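Local coordinates for protein RE68036p (Drosophila melanogaster, PDB 1SQH) that has not been characterised experimentally but belongs to the acetyltransferase superfamily and possibly transfers acyl groups to glycine, at residues A[40-44]-A[263-267]; A[48-54]-A[206-210]; A[162-168]-A[254-258]. All coordinates share one frame; numbering follows the deposited sequence.

Interaction 1: A[40-44]-A[263-267]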
ATOM      1  N   TYR A  40      10.015   3.423   3.135  1.00 22.54           N
ATOM      2  CA  TYR A  40       9.853   4.394   4.202  1.00 21.79           C
ATOM      3  C   TYR A  40       8.741   3.932   5.157  1.00 21.71           C
ATOM      4  O   TYR A  40       8.911   3.913   6.382  1.00 20.74           O
ATOM      5  CB  TYR A  40       9.477   5.747   3.605  1.00 22.64           C
ATOM      6  CG  TYR A  40       8.948   6.709   4.629  1.00 22.55           C
ATOM      7  CD1 TYR A  40       9.812   7.493   5.385  1.00 21.86           C
ATOM      8  CD2 TYR A  40       7.580   6.811   4.868  1.00 20.90           C
ATOM      9  CE1 TYR A  40       9.324   8.367   6.358  1.00 21.77           C
ATOM     10  CE2 TYR A  40       7.083   7.669   5.836  1.00 22.43           C
ATOM     11  CZ  TYR A  40       7.959   8.450   6.575  1.00 21.95           C
ATOM     12  OH  TYR A  40       7.451   9.340   7.503  1.00 24.03           O
ATOM     13  N   ASN A  41       7.604   3.554   4.587  1.00 21.17           N
ATOM     14  CA  ASN A  41       6.486   3.123   5.401  1.00 22.40           C
ATOM     15  C   ASN A  41       6.792   1.907   6.269  1.00 24.22           C
ATOM     16  O   ASN A  41       6.527   1.923   7.484  1.00 24.27           O
ATOM     17  CB  ASN A  41       5.274   2.820   4.523  1.00 22.18           C
ATOM     18  CG  ASN A  41       4.078   2.383   5.333  1.00 20.62           C
ATOM     19  OD1 ASN A  41       3.404   3.191   5.959  1.00 16.14           O
ATOM     20  ND2 ASN A  41       3.827   1.085   5.345  1.00 22.70           N
ATOM     21  N   GLN A  42       7.350   0.860   5.659  1.00 24.11           N
ATOM     22  CA  GLN A  42       7.652  -0.353   6.407  1.00 23.56           C
ATOM     23  C   GLN A  42       8.570  -0.080   7.587  1.00 24.01           C
ATOM     24  O   GLN A  42       8.290  -0.501   8.710  1.00 23.07           O
ATOM     25  CB  GLN A  42       8.286  -1.408   5.508  1.00 24.91           C
ATOM     26  CG  GLN A  42       8.446  -2.761   6.212  1.00 25.10           C
ATOM     27  CD  GLN A  42       7.120  -3.259   6.775  1.00 24.71           C
ATOM     28  OE1 GLN A  42       6.199  -3.570   6.022  1.00 24.95           O
ATOM     29  NE2 GLN A  42       7.014  -3.314   8.101  1.00 23.99           N
ATOM     30  N   ARG A  43       9.668   0.625   7.340  1.00 23.81           N
ATOM     31  CA  ARG A  43      10.595   0.932   8.415  1.00 23.72           C
ATOM     32  C   ARG A  43       9.927   1.793   9.490  1.00 24.75           C
ATOM     33  O   ARG A  43      10.280   1.693  10.669  1.00 25.71           O
ATOM     34  CB  ARG A  43      11.845   1.614   7.860  1.00 22.96           C
ATOM     35  CG  ARG A  43      12.686   0.662   7.022  1.00 23.30           C
ATOM     36  CD  ARG A  43      13.118  -0.559   7.840  1.00 23.75           C
ATOM     37  NE  ARG A  43      14.215  -0.244   8.757  1.00 24.55           N
ATOM     38  CZ  ARG A  43      14.477  -0.918   9.875  1.00 24.13           C
ATOM     39  NH1 ARG A  43      13.715  -1.949  10.228  1.00 21.18           N
ATOM     40  NH2 ARG A  43      15.512  -0.570  10.628  1.00 24.42           N
ATOM     41  N   LYS A  44       8.967   2.632   9.099  1.00 22.85           N
ATOM     42  CA  LYS A  44       8.267   3.447  10.084  1.00 22.92           C
ATOM     43  C   LYS A  44       7.521   2.506  11.027  1.00 24.49           C
ATOM     44  O   LYS A  44       7.599   2.652  12.257  1.00 23.53           O
ATOM     45  CB  LYS A  44       7.265   4.385   9.415  1.00 23.42           C
ATOM     46  CG  LYS A  44       6.451   5.210  10.422  1.00 24.63           C
ATOM     47  CD  LYS A  44       5.542   6.235   9.746  1.00 20.75           C
ATOM     48  CE  LYS A  44       4.472   5.566   8.903  1.00 19.81           C
ATOM     49  NZ  LYS A  44       3.528   6.570   8.342  1.00 15.94           N
ATOM     50  N   GLY A 263       1.910  15.541  10.575  1.00 22.80           N
ATOM     51  CA  GLY A 263       2.395  14.635  11.595  1.00 20.89           C
ATOM     52  C   GLY A 263       3.696  13.993  11.161  1.00 22.43           C
ATOM     53  O   GLY A 263       4.442  13.470  11.983  1.00 21.92           O
ATOM     54  N   GLU A 264       3.980  14.016   9.864  1.00 21.09           N
ATOM     55  CA  GLU A 264       5.216  13.424   9.384  1.00 23.04           C
ATOM     56  C   GLU A 264       5.568  14.025   8.040  1.00 25.10           C
ATOM     57  O   GLU A 264       4.697  14.540   7.321  1.00 26.22           O
ATOM     58  CB  GLU A 264       5.086  11.889   9.283  1.00 21.63           C
ATOM     59  CG  GLU A 264       4.231  11.378   8.113  1.00 22.54           C
ATOM     60  CD  GLU A 264       3.842   9.902   8.250  1.00 22.25           C
ATOM     61  OE1 GLU A 264       2.697   9.612   8.667  1.00 19.55           O
ATOM     62  OE2 GLU A 264       4.686   9.032   7.946  1.00 22.29           O
ATOM     63  N   GLU A 265       6.848  13.972   7.698  1.00 25.91           N
ATOM     64  CA  GLU A 265       7.280  14.526   6.437  1.00 26.98           C
ATOM     65  C   GLU A 265       7.396  13.512   5.304  1.00 24.37           C
ATOM     66  O   GLU A 265       8.394  12.817   5.186  1.00 25.08           O
ATOM     67  CB  GLU A 265       8.617  15.249   6.586  1.00 30.01           C
ATOM     68  CG  GLU A 265       9.022  15.978   5.302  1.00 35.16           C
ATOM     69  CD  GLU A 265      10.383  16.649   5.388  1.00 39.72           C
ATOM     70  OE1 GLU A 265      11.402  15.926   5.469  1.00 40.76           O
ATOM     71  OE2 GLU A 265      10.434  17.902   5.372  1.00 41.01           O
ATOM     72  N   ILE A 266       6.356  13.418   4.491  1.00 22.28           N
ATOM     73  CA  ILE A 266       6.379  12.554   3.323  1.00 20.98           C
ATOM     74  C   ILE A 266       5.392  13.054   2.296  1.00 20.51           C
ATOM     75  O   ILE A 266       4.499  13.848   2.590  1.00 19.49           O
ATOM     76  CB  ILE A 266       6.037  11.070   3.620  1.00 20.77           C
ATOM     77  CG1 ILE A 266       5.021  10.975   4.747  1.00 21.39           C
ATOM     78  CG2 ILE A 266       7.305  10.279   3.861  1.00 24.33           C
ATOM     79  CD1 ILE A 266       3.644  11.425   4.362  1.00 18.36           C
ATOM     80  N   THR A 267       5.587  12.595   1.071  1.00 20.56           N
ATOM     81  CA  THR A 267       4.712  12.940  -0.030  1.00 20.09           C
ATOM     82  C   THR A 267       3.408  12.193   0.225  1.00 19.16           C
ATOM     83  O   THR A 267       3.431  11.030   0.630  1.00 20.86           O
ATOM     84  CB  THR A 267       5.296  12.415  -1.335  1.00 18.90           C
ATOM     85  OG1 THR A 267       6.690  12.730  -1.373  1.00 16.28           O
ATOM     86  CG2 THR A 267       4.581  13.017  -2.528  1.00 19.00           C
TER
HETATM   87  O   HOH W   1       9.477  12.172   7.632  1.00 40.44           O

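Interaction 2: A[48-54]-A[206-210]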
ATOM      1  N   GLN A  48       7.833   1.525  15.214  1.00 39.28           N
ATOM      2  CA  GLN A  48       6.691   1.567  16.129  1.00 40.48           C
ATOM      3  C   GLN A  48       6.409   0.215  16.791  1.00 40.96           C
ATOM      4  O   GLN A  48       6.379   0.105  18.013  1.00 40.50           O
ATOM      5  CB  GLN A  48       5.433   2.017  15.385  1.00 42.84           C
ATOM      6  CG  GLN A  48       5.553   3.321  14.614  1.00 44.83           C
ATOM      7  CD  GLN A  48       4.315   3.591  13.772  1.00 46.00           C
ATOM      8  OE1 GLN A  48       3.202   3.681  14.295  1.00 46.62           O
ATOM      9  NE2 GLN A  48       4.503   3.712  12.462  1.00 45.99           N
ATOM     10  N   LEU A  49       6.182  -0.806  15.971  1.00 40.94           N
ATOM     11  CA  LEU A  49       5.899  -2.146  16.465  1.00 42.31           C
ATOM     12  C   LEU A  49       6.984  -2.619  17.424  1.00 45.12           C
ATOM     13  O   LEU A  49       6.723  -3.426  18.325  1.00 45.31           O
ATOM     14  CB  LEU A  49       5.787  -3.127  15.295  1.00 41.35           C
ATOM     15  CG  LEU A  49       4.642  -2.866  14.312  1.00 38.72           C
ATOM     16  CD1 LEU A  49       4.676  -3.884  13.193  1.00 36.76           C
ATOM     17  CD2 LEU A  49       3.324  -2.925  15.054  1.00 37.91           C
ATOM     18  N   SER A  50       8.200  -2.116  17.217  1.00 45.51           N
ATOM     19  CA  SER A  50       9.331  -2.461  18.066  1.00 47.34           C
ATOM     20  C   SER A  50       9.118  -1.844  19.451  1.00 48.40           C
ATOM     21  O   SER A  50       9.092  -2.554  20.463  1.00 48.14           O
ATOM     22  CB  SER A  50      10.627  -1.926  17.453  1.00 46.64           C
ATOM     23  OG  SER A  50      11.731  -2.188  18.300  1.00 48.60           O
ATOM     24  N   GLU A  51       8.962  -0.522  19.485  1.00 48.15           N
ATOM     25  CA  GLU A  51       8.744   0.188  20.737  1.00 49.19           C
ATOM     26  C   GLU A  51       7.503  -0.324  21.455  1.00 50.15           C
ATOM     27  O   GLU A  51       7.385  -0.194  22.674  1.00 50.32           O
ATOM     28  CB  GLU A  51       8.600   1.685  20.479  1.00 49.77           C
ATOM     29  CG  GLU A  51       9.805   2.304  19.800  1.00 53.51           C
ATOM     30  CD  GLU A  51       9.714   3.815  19.715  1.00 55.68           C
ATOM     31  OE1 GLU A  51       8.648   4.321  19.304  1.00 56.44           O
ATOM     32  OE2 GLU A  51      10.711   4.496  20.051  1.00 58.15           O
ATOM     33  N   ALA A  52       6.576  -0.899  20.694  1.00 50.32           N
ATOM     34  CA  ALA A  52       5.342  -1.443  21.256  1.00 50.78           C
ATOM     35  C   ALA A  52       5.598  -2.871  21.728  1.00 50.32           C
ATOM     36  O   ALA A  52       4.663  -3.630  21.979  1.00 50.09           O
ATOM     37  CB  ALA A  52       4.234  -1.430  20.201  1.00 50.75           C
ATOM     38  N   GLN A  53       6.878  -3.214  21.845  1.00 50.36           N
ATOM     39  CA  GLN A  53       7.319  -4.539  22.279  1.00 50.89           C
ATOM     40  C   GLN A  53       6.456  -5.686  21.769  1.00 49.42           C
ATOM     41  O   GLN A  53       6.044  -6.552  22.536  1.00 50.20           O
ATOM     42  CB  GLN A  53       7.419  -4.602  23.812  1.00 52.34           C
ATOM     43  CG  GLN A  53       6.351  -3.814  24.556  1.00 55.29           C
ATOM     44  CD  GLN A  53       6.676  -2.331  24.651  1.00 57.34           C
ATOM     45  OE1 GLN A  53       5.783  -1.481  24.592  1.00 58.86           O
ATOM     46  NE2 GLN A  53       7.956  -2.014  24.815  1.00 57.61           N
ATOM     47  N   ILE A  54       6.201  -5.690  20.465  1.00 47.75           N
ATOM     48  CA  ILE A  54       5.400  -6.733  19.836  1.00 46.35           C
ATOM     49  C   ILE A  54       6.318  -7.724  19.112  1.00 45.78           C
ATOM     50  O   ILE A  54       6.967  -7.386  18.123  1.00 44.22           O
ATOM     51  CB  ILE A  54       4.394  -6.134  18.813  1.00 46.66           C
ATOM     52  CG1 ILE A  54       3.444  -5.169  19.524  1.00 46.15           C
ATOM     53  CG2 ILE A  54       3.598  -7.251  18.134  1.00 45.10           C
ATOM     54  CD1 ILE A  54       2.439  -4.529  18.614  1.00 46.33           C
ATOM     55  N   VAL A 206      -5.891   0.487  12.341  1.00 27.20           N
ATOM     56  CA  VAL A 206      -6.559   1.488  13.158  1.00 28.57           C
ATOM     57  C   VAL A 206      -5.693   1.738  14.380  1.00 27.82           C
ATOM     58  O   VAL A 206      -5.727   2.812  14.968  1.00 27.91           O
ATOM     59  CB  VAL A 206      -7.973   1.030  13.603  1.00 29.06           C
ATOM     60  CG1 VAL A 206      -7.885  -0.286  14.329  1.00 32.53           C
ATOM     61  CG2 VAL A 206      -8.604   2.085  14.512  1.00 29.16           C
ATOM     62  N   ARG A 207      -4.882   0.749  14.737  1.00 28.52           N
ATOM     63  CA  ARG A 207      -4.023   0.882  15.904  1.00 30.04           C
ATOM     64  C   ARG A 207      -2.726   1.656  15.668  1.00 29.20           C
ATOM     65  O   ARG A 207      -2.399   2.578  16.429  1.00 28.11           O
ATOM     66  CB  ARG A 207      -3.676  -0.501  16.473  1.00 31.68           C
ATOM     67  CG  ARG A 207      -2.798  -0.430  17.712  1.00 35.00           C
ATOM     68  CD  ARG A 207      -2.452  -1.797  18.271  1.00 37.37           C
ATOM     69  NE  ARG A 207      -1.566  -1.663  19.426  1.00 41.15           N
ATOM     70  CZ  ARG A 207      -0.992  -2.682  20.059  1.00 40.68           C
ATOM     71  NH1 ARG A 207      -1.204  -3.926  19.650  1.00 42.00           N
ATOM     72  NH2 ARG A 207      -0.208  -2.453  21.104  1.00 39.52           N
ATOM     73  N   PHE A 208      -1.998   1.287  14.615  1.00 28.17           N
ATOM     74  CA  PHE A 208      -0.714   1.915  14.307  1.00 25.43           C
ATOM     75  C   PHE A 208      -0.665   2.968  13.209  1.00 24.85           C
ATOM     76  O   PHE A 208       0.347   3.666  13.060  1.00 25.70           O
ATOM     77  CB  PHE A 208       0.300   0.820  14.021  1.00 25.43           C
ATOM     78  CG  PHE A 208       0.672   0.041  15.235  1.00 27.62           C
ATOM     79  CD1 PHE A 208       1.460   0.625  16.225  1.00 27.13           C
ATOM     80  CD2 PHE A 208       0.192  -1.247  15.433  1.00 26.80           C
ATOM     81  CE1 PHE A 208       1.765  -0.068  17.395  1.00 26.31           C
ATOM     82  CE2 PHE A 208       0.491  -1.945  16.602  1.00 26.56           C
ATOM     83  CZ  PHE A 208       1.277  -1.351  17.582  1.00 26.91           C
ATOM     84  N   ASN A 209      -1.743   3.091  12.441  1.00 21.15           N
ATOM     85  CA  ASN A 209      -1.796   4.079  11.366  1.00 21.00           C
ATOM     86  C   ASN A 209      -2.853   5.131  11.682  1.00 21.14           C
ATOM     87  O   ASN A 209      -3.669   4.952  12.594  1.00 17.86           O
ATOM     88  CB  ASN A 209      -2.139   3.383  10.037  1.00 22.39           C
ATOM     89  CG  ASN A 209      -0.977   3.394   9.045  1.00 22.71           C
ATOM     90  OD1 ASN A 209       0.187   3.546   9.430  1.00 22.01           O
ATOM     91  ND2 ASN A 209      -1.291   3.226   7.766  1.00 19.60           N
ATOM     92  N   LYS A 210      -2.839   6.237  10.945  1.00 22.02           N
ATOM     93  CA  LYS A 210      -3.862   7.261  11.156  1.00 23.66           C
ATOM     94  C   LYS A 210      -5.116   6.823  10.392  1.00 23.77           C
ATOM     95  O   LYS A 210      -5.030   6.074   9.414  1.00 21.41           O
ATOM     96  CB  LYS A 210      -3.397   8.632  10.644  1.00 24.90           C
ATOM     97  CG  LYS A 210      -2.267   9.253  11.457  1.00 26.83           C
ATOM     98  CD  LYS A 210      -1.904  10.635  10.923  1.00 29.24           C
ATOM     99  CE  LYS A 210      -0.625  11.189  11.558  1.00 29.84           C
ATOM    100  NZ  LYS A 210      -0.797  11.656  12.958  1.00 33.55           N
TER
HETATM  101  O   HOH W   2       2.285   4.389  11.161  1.00 24.15           O

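Interaction 3: A[162-168]-A[254-258]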
ATOM      1  N   ALA A 162       0.223  19.301   0.765  1.00 20.44           N
ATOM      2  CA  ALA A 162      -0.589  18.604   1.749  1.00 20.37           C
ATOM      3  C   ALA A 162      -0.565  19.354   3.083  1.00 20.24           C
ATOM      4  O   ALA A 162      -1.593  19.502   3.745  1.00 18.96           O
ATOM      5  CB  ALA A 162      -0.076  17.177   1.940  1.00 20.78           C
ATOM      6  N   PHE A 163       0.612  19.842   3.458  1.00 21.94           N
ATOM      7  CA  PHE A 163       0.785  20.570   4.718  1.00 23.61           C
ATOM      8  C   PHE A 163      -0.076  21.824   4.811  1.00 24.04           C
ATOM      9  O   PHE A 163      -0.665  22.101   5.858  1.00 22.30           O
ATOM     10  CB  PHE A 163       2.260  20.953   4.900  1.00 23.96           C
ATOM     11  CG  PHE A 163       2.574  21.560   6.246  1.00 25.34           C
ATOM     12  CD1 PHE A 163       2.272  22.890   6.521  1.00 25.53           C
ATOM     13  CD2 PHE A 163       3.170  20.789   7.245  1.00 25.90           C
ATOM     14  CE1 PHE A 163       2.561  23.444   7.772  1.00 27.42           C
ATOM     15  CE2 PHE A 163       3.462  21.335   8.496  1.00 26.42           C
ATOM     16  CZ  PHE A 163       3.158  22.663   8.761  1.00 27.62           C
ATOM     17  N   CYS A 164      -0.137  22.573   3.712  1.00 25.42           N
ATOM     18  CA  CYS A 164      -0.896  23.819   3.662  1.00 28.70           C
ATOM     19  C   CYS A 164      -2.254  23.662   2.993  1.00 29.97           C
ATOM     20  O   CYS A 164      -2.875  24.654   2.617  1.00 30.90           O
ATOM     21  CB  CYS A 164      -0.096  24.892   2.913  1.00 29.15           C
ATOM     22  SG  CYS A 164       1.646  25.059   3.421  1.00 31.61           S
ATOM     23  N   ALA A 165      -2.713  22.422   2.843  1.00 31.69           N
ATOM     24  CA  ALA A 165      -4.001  22.150   2.207  1.00 34.09           C
ATOM     25  C   ALA A 165      -5.180  22.690   3.007  1.00 35.14           C
ATOM     26  O   ALA A 165      -5.120  22.795   4.230  1.00 35.43           O
ATOM     27  CB  ALA A 165      -4.178  20.643   2.008  1.00 32.49           C
ATOM     28  N   LYS A 166      -6.252  23.039   2.304  1.00 35.60           N
ATOM     29  CA  LYS A 166      -7.462  23.519   2.960  1.00 37.69           C
ATOM     30  C   LYS A 166      -8.328  22.283   3.192  1.00 36.98           C
ATOM     31  O   LYS A 166      -8.138  21.253   2.539  1.00 36.59           O
ATOM     32  CB  LYS A 166      -8.225  24.505   2.067  1.00 40.10           C
ATOM     33  CG  LYS A 166      -7.589  25.871   1.913  1.00 43.36           C
ATOM     34  CD  LYS A 166      -8.521  26.793   1.121  1.00 45.80           C
ATOM     35  CE  LYS A 166      -7.953  28.205   0.972  1.00 46.55           C
ATOM     36  NZ  LYS A 166      -8.902  29.122   0.260  1.00 44.79           N
ATOM     37  N   VAL A 167      -9.274  22.384   4.116  1.00 35.32           N
ATOM     38  CA  VAL A 167     -10.155  21.265   4.415  1.00 34.49           C
ATOM     39  C   VAL A 167     -11.584  21.762   4.581  1.00 33.56           C
ATOM     40  O   VAL A 167     -11.844  22.696   5.341  1.00 33.51           O
ATOM     41  CB  VAL A 167      -9.701  20.539   5.692  1.00 35.29           C
ATOM     42  CG1 VAL A 167      -9.558  21.543   6.823  1.00 39.50           C
ATOM     43  CG2 VAL A 167     -10.694  19.447   6.058  1.00 34.65           C
ATOM     44  N   PRO A 168     -12.532  21.141   3.861  1.00 33.48           N
ATOM     45  CA  PRO A 168     -13.955  21.491   3.894  1.00 33.98           C
ATOM     46  C   PRO A 168     -14.579  21.443   5.280  1.00 35.81           C
ATOM     47  O   PRO A 168     -14.003  20.878   6.212  1.00 35.39           O
ATOM     48  CB  PRO A 168     -14.580  20.465   2.956  1.00 33.51           C
ATOM     49  CG  PRO A 168     -13.479  20.188   1.982  1.00 31.83           C
ATOM     50  CD  PRO A 168     -12.294  20.058   2.894  1.00 32.57           C
ATOM     51  N   ALA A 254      -9.217  15.359   2.090  1.00 16.39           N
ATOM     52  CA  ALA A 254      -8.502  16.592   2.408  1.00 18.94           C
ATOM     53  C   ALA A 254      -7.963  16.528   3.834  1.00 21.35           C
ATOM     54  O   ALA A 254      -6.776  16.782   4.075  1.00 21.25           O
ATOM     55  CB  ALA A 254      -9.427  17.805   2.230  1.00 18.17           C
ATOM     56  N   ALA A 255      -8.829  16.153   4.777  1.00 21.87           N
ATOM     57  CA  ALA A 255      -8.444  16.072   6.180  1.00 23.28           C
ATOM     58  C   ALA A 255      -7.291  15.094   6.408  1.00 25.41           C
ATOM     59  O   ALA A 255      -6.285  15.441   7.043  1.00 23.69           O
ATOM     60  CB  ALA A 255      -9.641  15.676   7.025  1.00 23.07           C
HETATM   61  N   MSE A 256      -7.427  13.872   5.899  1.00 25.24           N
HETATM   62  CA  MSE A 256      -6.355  12.900   6.071  1.00 26.55           C
HETATM   63  C   MSE A 256      -5.029  13.401   5.464  1.00 25.05           C
HETATM   64  O   MSE A 256      -3.967  13.221   6.060  1.00 23.52           O
HETATM   65  CB  MSE A 256      -6.741  11.563   5.439  1.00 29.47           C
HETATM   66  CG  MSE A 256      -5.762  10.453   5.738  1.00 35.13           C
HETATM   67 SE   MSE A 256      -5.954   9.804   7.565  1.00 45.66          SE
HETATM   68  CE  MSE A 256      -4.714  11.006   8.413  1.00 42.48           C
ATOM     69  N   SER A 257      -5.089  14.026   4.284  1.00 23.98           N
ATOM     70  CA  SER A 257      -3.877  14.540   3.630  1.00 23.39           C
ATOM     71  C   SER A 257      -3.168  15.542   4.549  1.00 23.97           C
ATOM     72  O   SER A 257      -1.945  15.468   4.762  1.00 20.27           O
ATOM     73  CB  SER A 257      -4.225  15.212   2.295  1.00 23.81           C
ATOM     74  OG  SER A 257      -4.713  14.271   1.351  1.00 23.07           O
ATOM     75  N   ARG A 258      -3.946  16.477   5.090  1.00 23.99           N
ATOM     76  CA  ARG A 258      -3.414  17.476   6.011  1.00 26.22           C
ATOM     77  C   ARG A 258      -2.854  16.817   7.266  1.00 23.83           C
ATOM     78  O   ARG A 258      -1.716  17.072   7.644  1.00 24.35           O
ATOM     79  CB  ARG A 258      -4.508  18.450   6.433  1.00 27.92           C
ATOM     80  CG  ARG A 258      -4.707  19.619   5.508  1.00 35.22           C
ATOM     81  CD  ARG A 258      -4.008  20.856   6.044  1.00 38.04           C
ATOM     82  NE  ARG A 258      -4.377  21.154   7.427  1.00 38.70           N
ATOM     83  CZ  ARG A 258      -4.509  22.385   7.909  1.00 37.93           C
ATOM     84  NH1 ARG A 258      -4.316  23.433   7.116  1.00 38.69           N
ATOM     85  NH2 ARG A 258      -4.791  22.569   9.188  1.00 37.79           N
TER

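Interaction 1: A[40-44]-A[263-267]
Y40 and K44, one turn apart on helix 34-51, converge on a single carboxylate oxygen of E264, one acceptor shared by two donors. Y40 OH donates a hydrogen bond to E264 OE2 at 2.8 Å, arriving at the anti lone pair, while K44 NZ forms the salt bridge on the syn side at 2.7 Å from the same E264 OE2. The second oxygen, E264 OE1, accepts a weaker bond from K44 NZ. Two good bonds on different lone pairs should restrain the carboxylate from turning, and its plane lies 48° from that of the ring. The tight part is beneath the phenol: I266 CG2 stands 3.4 Å from the centroid of the Y40 ring, 19° off its normal, a CH-pi contact over the face. Y40 swings CG anti to its own nitrogen (chi1 165°), which carries the ring across to the loop. The loose side begins at E265, whose side chain is exposed; there a water donates to E265 O at 2.8 Å and only weakly to Y40 OH. K44 NZ has a further partner in S232 OG. Y40 also touches L22 of helix 15-29; the contact joins helix 34-51 to the link between helix 248-263 and strand 268-273.

Interaction 2: A[48-54]-A[206-210]
The Schellman motif that ends helix 34-51, with Q53 as its C-prime residue, brings A52 and I54 beside L49 to the ring of F208, at the C-terminal end of helix 199-208. The motif is made by I54 N bonding L49 O at 3.2 Å and Q53 N bonding S50 O. L49 CD2 lies 3.5 Å from the centroid of the F208 ring, over one face, as a CH-pi contact; R207 CG lies over the opposite face. A52 CB meets the edge near CZ, and I54 CD1 reaches F208 CZ obliquely at 3.5 Å while also resting on a face of the R207 guanidinium. Replacing F208 with an alanine would probably open a gap between L49 CD2 and R207 CG and leave I54 CD1 without its contact at CZ. On the polar side no direct bond crosses. Instead, a water accepts from Q48 NE2 at 2.7 Å and donates to F208 O and to N209 OD1, each at 2.8 Å. N209 OD1 also takes a bond from W45 NE1. Two helix C-termini thus meet through the F208 ring and a water bridge, the first with the apolar contact of L49 and I54 that is typical of the Schellman motif.

Interaction 3: A[162-168]-A[254-258]
The R258 guanidinium has the carbonyl oxygens of A165 and F163 placed obliquely to it, neither squarely over a face nor at an edge. It belongs to helix 248-263, which follows strand 234-239 in the FR47-like part of the chain, consistent with the beta4-alpha3 unit of the GNAT fold. R258 NH1 points to A165 O at 3.1 Å with an N-H...O angle of 137°, a bent bond and a doubtful one, because the position of A165 O is uncertain. The R258 side chain bends at its second and third torsions, folding the guanidinium back over the 162-168 segment, and R258 CG packs 3.7 Å from A165 CB. F163 uses its ring for a cation-pi contact with R262, whose NE also bonds F163 O; R262 NH2 lies close to the like-charged R258 NH1. Further along, the extended chain lies against small residues: V167 CG2 is 4.0 Å from A255 CB, and A254 CB touches both K166 O and P168 CD, at 3.7 Å each. S257 directs its OG to A253 O and Y288 OH. At the other end of the segment, R258 CA offers a CA-H...O contact to A162 O at 3.5 Å, with 155° at the hydrogen.

Followed from the N terminus, helix 34-51 supplies the first segments of two long closures: 40-44 waits for 263-267, and 48-54 for 206-210. Before interaction 2 is closed, the chain passes through 162-168, which finds its partner only at 254-258, so interactions 2 and 3 cross. The loop of interaction 1, with 218 intervening residues, encloses both. Helix 248-263 then links interaction 3 to interaction 1, since 263-267 follows on from it. The crossing pair touch where K210 CB packs on M256 CE, at 3.5 Å. Interactions 1 and 2 tie the DUF5645 part to the later part of the chain, whereas interaction 3 lays the segment after helix 159-163 on a helix of the FR47-like part.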